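Local structure of lectin 2 (Agrocybe aegerita, 4TQJ) at residues Val75-Ala80 / His116-Ala121; Lys98-Asn103 / Gly146-Gly151; Leu324-Val329 / Gly373-Leu378. The protein binds sugars as a fungal lectin that specifically recognises non-reducing terminal N-acetylglucosamine. The protein carries 1 engineered substitution. All coordinates share one frame; numbering follows the deposited sequence.

All three contacts join successive blades of a beta-propeller built from four-stranded antiparallel sheets. Interactions 1 and 2 serve the same pair of blades, at the inner strand 117-121 and near the outer strands respectively. Their centres lie about 12 Å apart, and Ala-80 O meets Ala-102 CB at 4.0 Å. Interaction 3 belongs to another blade pair across the chain's centre, about 34 Å from interaction 1 and about 43 Å from interaction 2, centre to centre. It nevertheless resembles interaction 2: in both, the first residue of an inverse gamma turn (Ile-101 or Leu-324) touches the carbonyl of a glycine in the next blade (Gly-151 or Gly-373), and that carbonyl accepts a serine hydroxyl.

Interaction 1: Val75-Ala80 / His116-Ala121; sequences VGFGNA and HLRYLA
The side chain of Arg-118 runs out along the ring of Phe-77 and then bends at chi3 (-69°), which turns the guanidinium away from the aromatic carbons and toward the loop that follows Phe-77. On the other side, Phe-77 holds CG anti to its carbonyl carbon (chi1 -67°), a setting that puts one ring face against Arg-118 CB as the two side chains slide past each other in opposite directions. The CH-pi contact comes from this CB, 4.1 Å from the centroid of the Phe-77 ring and only 14° off the normal. Further along, Arg-118 CD lies beside Phe-77 CD1 at 3.6 Å. The guanidinium plane is inclined to the ring, so this is no flat cation-pi stack.

Leu-120 continues the apolar seam. Its CD2 lies 4.0 Å from Phe-77 CZ, while its CD1 meets Val-75 tip to tip, 3.6 Å from CB and within similar reach of both valine methyls. These paired side chains bridge roughly antiparallel strand segments whose axes come no nearer than 9.5 Å, too far for direct backbone pairing: strand 73-77 is the second strand of one propeller blade and strand 117-121 the inner strand of the next. Val-60 and Leu-62 of the first blade and Ile-131 of the second extend the packing around Phe-77 and Leu-120.

The polar end of Arg-118 is directed at carbonyls. NH1 donates to Phe-104 O and to a water at 2.9 Å, and that water lies 2.9 Å from Gly-78 O. The chemistry is therefore divided along one buried side chain: the methylenes of Arg-118 serve as a hydrocarbon surface for Phe-77, while the Phe-104 carbonyl and the water satisfy NH1 in a buried setting and tie the inter-blade loop to the same seam.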
loop_
_atom_site.group_PDB
_atom_site.type_symbol
_atom_site.label_atom_id
_atom_site.label_comp_id
_atom_site.label_asym_id
_atom_site.label_seq_id
_atom_site.Cartn_x
_atom_site.Cartn_y
_atom_site.Cartn_z
ATOM N N VAL A 75 10.661 0.739 -15.075
ATOM C CA VAL A 75 11.793 1.357 -15.739
ATOM C C VAL A 75 12.523 0.329 -16.597
ATOM O O VAL A 75 12.869 -0.756 -16.124
ATOM C CB VAL A 75 12.784 1.953 -14.732
ATOM C CG1 VAL A 75 13.884 2.689 -15.467
ATOM C CG2 VAL A 75 12.076 2.867 -13.730
ATOM N N GLY A 76 12.736 0.669 -17.864
ATOM C CA GLY A 76 13.427 -0.204 -18.785
ATOM C C GLY A 76 14.612 0.495 -19.410
ATOM O O GLY A 76 14.489 1.627 -19.890
ATOM N N PHE A 77 15.766 -0.166 -19.390
ATOM C CA PHE A 77 16.950 0.342 -20.073
ATOM C C PHE A 77 16.980 -0.321 -21.438
ATOM O O PHE A 77 17.464 -1.442 -21.574
ATOM C CB PHE A 77 18.230 0.025 -19.278
ATOM C CG PHE A 77 18.329 0.759 -17.969
ATOM C CD1 PHE A 77 19.135 1.885 -17.847
ATOM C CD2 PHE A 77 17.608 0.335 -16.860
ATOM C CE1 PHE A 77 19.231 2.568 -16.643
ATOM C CE2 PHE A 77 17.688 1.019 -15.650
ATOM C CZ PHE A 77 18.502 2.143 -15.547
ATOM N N GLY A 78 16.430 0.370 -22.439
ATOM C CA GLY A 78 16.313 -0.162 -23.786
ATOM C C GLY A 78 17.536 0.095 -24.641
ATOM O O GLY A 78 18.640 0.232 -24.122
ATOM N N ASN A 79 17.340 0.150 -25.958
ATOM C CA ASN A 79 18.442 0.388 -26.892
ATOM C C ASN A 79 18.838 1.861 -26.945
ATOM O O ASN A 79 20.014 2.203 -26.841
ATOM C CB ASN A 79 18.073 -0.100 -28.297
ATOM C CG ASN A 79 17.932 -1.607 -28.376
ATOM O OD1 ASN A 79 18.699 -2.348 -27.760
ATOM N ND2 ASN A 79 16.944 -2.069 -29.132
ATOM N N ALA A 80 17.846 2.732 -27.087
ATOM C CA ALA A 80 18.100 4.153 -27.315
ATOM C C ALA A 80 18.104 4.970 -26.028
ATOM O O ALA A 80 18.398 6.162 -26.043
ATOM C CB ALA A 80 17.086 4.725 -28.299
ATOM N N HIS A 116 28.548 -4.183 -17.837
ATOM C CA HIS A 116 28.117 -3.081 -16.998
ATOM C C HIS A 116 26.957 -3.433 -16.065
ATOM O O HIS A 116 26.245 -4.420 -16.269
ATOM C CB HIS A 116 27.734 -1.894 -17.883
ATOM C CG HIS A 116 28.711 -1.632 -18.985
ATOM N ND1 HIS A 116 28.396 -1.803 -20.316
ATOM C CD2 HIS A 116 30.002 -1.226 -18.952
ATOM C CE1 HIS A 116 29.448 -1.508 -21.056
ATOM N NE2 HIS A 116 30.433 -1.153 -20.253
ATOM N N LEU A 117 26.788 -2.603 -15.039
ATOM C CA LEU A 117 25.653 -2.684 -14.125
ATOM C C LEU A 117 24.894 -1.373 -14.179
ATOM O O LEU A 117 25.506 -0.315 -14.175
ATOM C CB LEU A 117 26.138 -2.897 -12.689
ATOM C CG LEU A 117 26.945 -4.176 -12.469
ATOM C CD1 LEU A 117 27.750 -4.109 -11.170
ATOM C CD2 LEU A 117 26.001 -5.366 -12.486
ATOM N N ARG A 118 23.567 -1.450 -14.207
ATOM C CA ARG A 118 22.716 -0.271 -14.133
ATOM C C ARG A 118 21.709 -0.431 -13.005
ATOM O O ARG A 118 20.985 -1.416 -12.958
ATOM C CB ARG A 118 22.014 -0.029 -15.478
ATOM C CG ARG A 118 22.919 0.662 -16.505
ATOM C CD ARG A 118 22.474 0.433 -17.960
ATOM N NE ARG A 118 22.670 -0.946 -18.395
ATOM C CZ ARG A 118 22.324 -1.409 -19.594
ATOM N NH1 ARG A 118 21.785 -0.595 -20.487
ATOM N NH2 ARG A 118 22.530 -2.683 -19.909
ATOM N N TYR A 119 21.681 0.542 -12.101
ATOM C CA TYR A 119 20.812 0.521 -10.924
ATOM C C TYR A 119 19.983 1.790 -10.863
ATOM O O TYR A 119 20.323 2.796 -11.488
ATOM C CB TYR A 119 21.645 0.499 -9.646
ATOM C CG TYR A 119 22.489 -0.735 -9.395
ATOM C CD1 TYR A 119 22.033 -2.005 -9.713
ATOM C CD2 TYR A 119 23.737 -0.620 -8.798
ATOM C CE1 TYR A 119 22.824 -3.134 -9.460
ATOM C CE2 TYR A 119 24.518 -1.729 -8.538
ATOM C CZ TYR A 119 24.067 -2.979 -8.873
ATOM O OH TYR A 119 24.850 -4.080 -8.590
ATOM N N LEU A 120 18.911 1.742 -10.085
ATOM C CA LEU A 120 18.122 2.927 -9.757
ATOM C C LEU A 120 18.126 3.103 -8.252
ATOM O O LEU A 120 17.794 2.174 -7.519
ATOM C CB LEU A 120 16.686 2.758 -10.243
ATOM C CG LEU A 120 16.577 2.620 -11.758
ATOM C CD1 LEU A 120 15.269 1.937 -12.168
ATOM C CD2 LEU A 120 16.754 3.975 -12.427
ATOM N N ALA A 121 18.497 4.292 -7.791
ATOM C CA ALA A 121 18.669 4.521 -6.359
ATOM C C ALA A 121 18.593 6.004 -5.993
ATOM O O ALA A 121 19.080 6.861 -6.723
ATOM C CB ALA A 121 20.005 3.932 -5.895
HETATM O O HOH W 1 20.350 -1.653 -22.717
#

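Interaction 2: Lys98-Asn103 / Gly146-Gly151; sequences KMVIAN and GGLNFG
Val-100 meets Leu-148 and Phe-150 with different methyl groups. CG1 rests against the leucine, 3.8 Å from Leu-148 CB and about equally close to its CD1, whereas CG2 lies 3.6 Å from Phe-150 CE2. With CG1 anti to the carbonyl carbon (chi1 -57°), the two branches are spread so that each faces one partner. Ile-101 adds a second point of support: its CD1 reaches across the phenylalanine at about a right angle, 4.0 Å from Phe-150 CB and 3.6 Å from Gly-151 O. At the outer margin, the extended chain of Lys-98 passes Leu-148 more loosely.

A water bridges the two backbones, donating to Val-100 O at 2.6 Å and accepting from Phe-150 N at 2.9 Å. Leu-148 is presented by a type I' beta turn from Gly-146 to Asn-149, closed by Asn-149 N to Gly-146 O at 3.0 Å, in which Gly-147 and Leu-148 both adopt positive phi.

Farther out, Val-82 and Val-84 back Val-100 within its own sheet, and Ser-142 OG binds Gly-151 O. The contact thus sets the outer strand 98-101 of one propeller blade against the loop joining strands 139-142 and 154-157 of the next, near the surface, with Ile-131 of strand 130-134 touching both Ile-101 and Phe-150.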
loop_
_atom_site.group_PDB
_atom_site.type_symbol
_atom_site.label_atom_id
_atom_site.label_comp_id
_atom_site.label_asym_id
_atom_site.label_seq_id
_atom_site.Cartn_x
_atom_site.Cartn_y
_atom_site.Cartn_z
ATOM N N LYS A 98 7.183 6.468 -21.392
ATOM C CA LYS A 98 7.846 7.663 -21.916
ATOM C C LYS A 98 9.368 7.554 -21.805
ATOM O O LYS A 98 9.887 7.119 -20.782
ATOM C CB LYS A 98 7.355 8.899 -21.162
ATOM C CG LYS A 98 7.860 10.222 -21.717
ATOM C CD LYS A 98 7.333 11.388 -20.891
ATOM C CE LYS A 98 7.917 12.718 -21.360
ATOM N NZ LYS A 98 7.550 13.829 -20.434
ATOM N N MET A 99 10.078 7.951 -22.857
ATOM C CA MET A 99 11.538 7.917 -22.843
ATOM C C MET A 99 12.089 9.147 -22.128
ATOM O O MET A 99 11.931 10.271 -22.599
ATOM C CB MET A 99 12.104 7.827 -24.263
ATOM C CG MET A 99 13.623 7.832 -24.324
ATOM S SD MET A 99 14.247 7.912 -26.017
ATOM C CE MET A 99 13.411 9.382 -26.600
ATOM N N VAL A 100 12.748 8.920 -20.996
ATOM C CA VAL A 100 13.170 10.004 -20.110
ATOM C C VAL A 100 14.632 10.415 -20.296
ATOM O O VAL A 100 15.055 11.439 -19.767
ATOM C CB VAL A 100 12.920 9.635 -18.629
ATOM C CG1 VAL A 100 11.463 9.295 -18.412
ATOM C CG2 VAL A 100 13.804 8.456 -18.208
ATOM N N ILE A 101 15.405 9.626 -21.037
ATOM C CA ILE A 101 16.801 9.977 -21.289
ATOM C C ILE A 101 17.462 9.123 -22.370
ATOM O O ILE A 101 17.256 7.901 -22.452
ATOM C CB ILE A 101 17.665 9.959 -19.985
ATOM C CG1 ILE A 101 19.017 10.641 -20.205
ATOM C CG2 ILE A 101 17.876 8.537 -19.474
ATOM C CD1 ILE A 101 19.783 10.894 -18.929
ATOM N N ALA A 102 18.263 9.786 -23.196
ATOM C CA ALA A 102 19.000 9.137 -24.266
ATOM C C ALA A 102 20.392 8.687 -23.811
ATOM O O ALA A 102 21.399 9.037 -24.419
ATOM C CB ALA A 102 19.102 10.070 -25.479
ATOM N N ASN A 103 20.438 7.894 -22.742
ATOM C CA ASN A 103 21.694 7.342 -22.238
ATOM C C ASN A 103 21.432 6.000 -21.542
ATOM O O ASN A 103 20.277 5.617 -21.361
ATOM C CB ASN A 103 22.360 8.311 -21.250
ATOM C CG ASN A 103 22.879 9.580 -21.915
ATOM O OD1 ASN A 103 22.153 10.557 -22.060
ATOM N ND2 ASN A 103 24.146 9.571 -22.299
ATOM N N GLY A 146 13.158 15.644 -11.167
ATOM C CA GLY A 146 11.726 15.852 -11.098
ATOM C C GLY A 146 11.040 15.896 -12.453
ATOM O O GLY A 146 11.617 16.360 -13.445
ATOM N N GLY A 147 9.801 15.410 -12.486
ATOM C CA GLY A 147 8.974 15.457 -13.684
ATOM C C GLY A 147 9.521 14.618 -14.820
ATOM O O GLY A 147 9.209 14.863 -15.990
ATOM N N LEU A 148 10.342 13.627 -14.471
ATOM C CA LEU A 148 10.979 12.756 -15.451
ATOM C C LEU A 148 12.046 13.481 -16.271
ATOM O O LEU A 148 12.436 13.024 -17.345
ATOM C CB LEU A 148 9.950 12.072 -16.361
ATOM C CG LEU A 148 8.935 11.112 -15.713
ATOM C CD1 LEU A 148 8.157 10.359 -16.783
ATOM C CD2 LEU A 148 9.589 10.119 -14.763
ATOM N N ASN A 149 12.518 14.613 -15.759
ATOM C CA ASN A 149 13.689 15.258 -16.328
ATOM C C ASN A 149 14.924 14.740 -15.614
ATOM O O ASN A 149 15.064 14.896 -14.402
ATOM C CB ASN A 149 13.610 16.786 -16.208
ATOM C CG ASN A 149 12.419 17.365 -16.944
ATOM O OD1 ASN A 149 11.412 17.736 -16.335
ATOM N ND2 ASN A 149 12.519 17.424 -18.260
ATOM N N PHE A 150 15.803 14.101 -16.372
ATOM C CA PHE A 150 17.031 13.567 -15.819
ATOM C C PHE A 150 18.227 14.379 -16.298
ATOM O O PHE A 150 18.402 14.604 -17.495
ATOM C CB PHE A 150 17.174 12.088 -16.187
ATOM C CG PHE A 150 16.267 11.184 -15.399
ATOM C CD1 PHE A 150 16.719 10.563 -14.246
ATOM C CD2 PHE A 150 14.952 10.982 -15.793
ATOM C CE1 PHE A 150 15.883 9.743 -13.518
ATOM C CE2 PHE A 150 14.110 10.160 -15.065
ATOM C CZ PHE A 150 14.573 9.545 -13.927
ATOM N N GLY A 151 19.038 14.831 -15.350
ATOM C CA GLY A 151 20.254 15.553 -15.668
ATOM C C GLY A 151 21.158 14.789 -16.617
ATOM O O GLY A 151 20.890 13.633 -16.949
HETATM O O HOH W 2 15.419 13.953 -19.246
#

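Interaction 3: Leu324-Val329 / Gly373-Leu378; sequences LKDFGV and GPVKAL
Val-375 inserts one methyl, CG2, among Leu-324, Asp-326 and Phe-327 where two adjacent blades of the beta-propeller meet. The residues 324-329 leave the outer strand 321-324 of one blade; the residues 373-378 lead into the outer strand 376-379 of the next. The compact part of the contact is centred on this single methyl group. Leu-324 CD1 and Phe-327 CE2 each lie 4.1 Å from Val-375 CG2, the leucine crossing the valine at about a right angle and the phenylalanine sliding past it in the opposite direction. Leu-324 keeps CG anti to its backbone N (chi1 -174°), which carries CD1 on to Gly-373 O at 3.8 Å. That carbonyl also accepts a hydrogen bond from Ser-364 OG of the same blade.

Further packing surrounds Phe-327. It touches Val-306 of its own blade and Leu-362 and Ile-353 of the next, its ring meets that of Trp-333 with the planes at about 55°, and its carbonyl accepts a hydrogen bond from Arg-340 NH1. The other side is looser and open to solvent. The long, exposed chain of Lys-325, at the centre of an inverse gamma turn, leads away from the second blade; Pro-374 and Lys-376, also exposed, point away from residues 324-329, and Lys-376 NZ makes a weak bond with Pro-374 O. Of the two valine methyls, CG2 is the packed one, whereas Val-375 CG1 comes no closer than 4.0 Å to Asp-326 OD2.

The two carboxylate oxygens of Asp-326 have different roles. OD2 lies 3.5 Å from Val-375 CG2, a van der Waals contact between a carboxylate oxygen and a methyl group, while OD1 turns back on its own chain and accepts Phe-327 N through its anti lone pair, at 2.8 Å and an N-H...O angle of 147°.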
loop_
_atom_site.group_PDB
_atom_site.type_symbol
_atom_site.label_atom_id
_atom_site.label_comp_id
_atom_site.label_asym_id
_atom_site.label_seq_id
_atom_site.Cartn_x
_atom_site.Cartn_y
_atom_site.Cartn_z
ATOM N N LEU A 324 12.006 -26.055 6.887
ATOM C CA LEU A 324 10.910 -26.243 5.967
ATOM C C LEU A 324 11.291 -27.303 4.960
ATOM O O LEU A 324 12.244 -27.125 4.211
ATOM C CB LEU A 324 10.611 -24.917 5.246
ATOM C CG LEU A 324 9.396 -24.843 4.321
ATOM C CD1 LEU A 324 8.133 -25.174 5.077
ATOM C CD2 LEU A 324 9.277 -23.472 3.670
ATOM N N LYS A 325 10.543 -28.401 4.945
ATOM C CA LYS A 325 10.839 -29.528 4.066
ATOM C C LYS A 325 10.244 -29.350 2.673
ATOM O O LYS A 325 9.459 -30.183 2.205
ATOM C CB LYS A 325 10.356 -30.842 4.700
ATOM C CG LYS A 325 11.023 -31.156 6.044
ATOM C CD LYS A 325 10.324 -32.295 6.782
ATOM C CE LYS A 325 11.176 -32.821 7.926
ATOM N NZ LYS A 325 11.503 -31.756 8.913
ATOM N N ASP A 326 10.637 -28.263 2.009
ATOM C CA ASP A 326 10.162 -27.966 0.665
ATOM C C ASP A 326 11.071 -26.945 -0.000
ATOM O O ASP A 326 11.981 -26.411 0.639
ATOM C CB ASP A 326 8.724 -27.423 0.704
ATOM C CG ASP A 326 7.876 -27.943 -0.447
ATOM O OD1 ASP A 326 8.418 -28.125 -1.567
ATOM O OD2 ASP A 326 6.673 -28.189 -0.223
ATOM N N PHE A 327 10.815 -26.683 -1.281
ATOM C CA PHE A 327 11.550 -25.679 -2.058
ATOM C C PHE A 327 13.009 -26.053 -2.283
ATOM O O PHE A 327 13.840 -25.196 -2.603
ATOM C CB PHE A 327 11.481 -24.307 -1.387
ATOM C CG PHE A 327 10.094 -23.749 -1.311
ATOM C CD1 PHE A 327 9.456 -23.314 -2.454
ATOM C CD2 PHE A 327 9.427 -23.679 -0.103
ATOM C CE1 PHE A 327 8.190 -22.794 -2.393
ATOM C CE2 PHE A 327 8.149 -23.173 -0.043
ATOM C CZ PHE A 327 7.542 -22.730 -1.192
ATOM N N GLY A 328 13.318 -27.336 -2.114
ATOM C CA GLY A 328 14.687 -27.789 -2.241
ATOM C C GLY A 328 14.937 -28.657 -3.451
ATOM O O GLY A 328 14.016 -28.971 -4.223
ATOM N N VAL A 329 16.194 -29.074 -3.604
ATOM C CA VAL A 329 16.583 -29.902 -4.746
ATOM C C VAL A 329 15.826 -31.236 -4.769
ATOM O O VAL A 329 15.448 -31.727 -5.829
ATOM C CB VAL A 329 18.103 -30.169 -4.771
ATOM C CG1 VAL A 329 18.486 -31.024 -5.987
ATOM C CG2 VAL A 329 18.881 -28.848 -4.768
ATOM N N GLY A 373 5.296 -22.091 8.415
ATOM C CA GLY A 373 4.032 -22.807 8.424
ATOM C C GLY A 373 3.927 -23.747 7.244
ATOM O O GLY A 373 4.856 -23.854 6.446
ATOM N N PRO A 374 2.791 -24.450 7.127
ATOM C CA PRO A 374 2.627 -25.375 6.005
ATOM C C PRO A 374 2.676 -24.645 4.670
ATOM O O PRO A 374 2.230 -23.495 4.560
ATOM C CB PRO A 374 1.238 -25.986 6.240
ATOM C CG PRO A 374 0.570 -25.101 7.210
ATOM C CD PRO A 374 1.640 -24.470 8.040
ATOM N N VAL A 375 3.227 -25.312 3.665
ATOM C CA VAL A 375 3.299 -24.754 2.325
ATOM C C VAL A 375 1.896 -24.703 1.766
ATOM O O VAL A 375 1.088 -25.584 2.026
ATOM C CB VAL A 375 4.174 -25.617 1.400
ATOM C CG1 VAL A 375 4.154 -25.079 -0.012
ATOM C CG2 VAL A 375 5.606 -25.694 1.945
ATOM N N LYS A 376 1.608 -23.661 1.005
ATOM C CA LYS A 376 0.274 -23.460 0.471
ATOM C C LYS A 376 0.339 -23.061 -0.986
ATOM O O LYS A 376 1.230 -22.330 -1.395
ATOM C CB LYS A 376 -0.462 -22.380 1.273
ATOM C CG LYS A 376 -1.055 -22.887 2.573
ATOM C CD LYS A 376 -2.012 -21.865 3.181
ATOM C CE LYS A 376 -1.249 -20.678 3.739
ATOM N NZ LYS A 376 -0.185 -21.153 4.690
ATOM N N ALA A 377 -0.608 -23.551 -1.774
ATOM C CA ALA A 377 -0.719 -23.125 -3.162
ATOM C C ALA A 377 -1.388 -21.766 -3.198
ATOM O O ALA A 377 -2.553 -21.634 -2.838
ATOM C CB ALA A 377 -1.532 -24.136 -3.965
ATOM N N LEU A 378 -0.651 -20.751 -3.627
ATOM C CA LEU A 378 -1.166 -19.392 -3.684
ATOM C C LEU A 378 -1.814 -19.095 -5.038
ATOM O O LEU A 378 -2.861 -18.449 -5.091
ATOM C CB LEU A 378 -0.044 -18.390 -3.371
ATOM C CG LEU A 378 -0.179 -16.889 -3.643
ATOM C CD1 LEU A 378 -1.213 -16.222 -2.745
ATOM C CD2 LEU A 378 1.181 -16.235 -3.436
#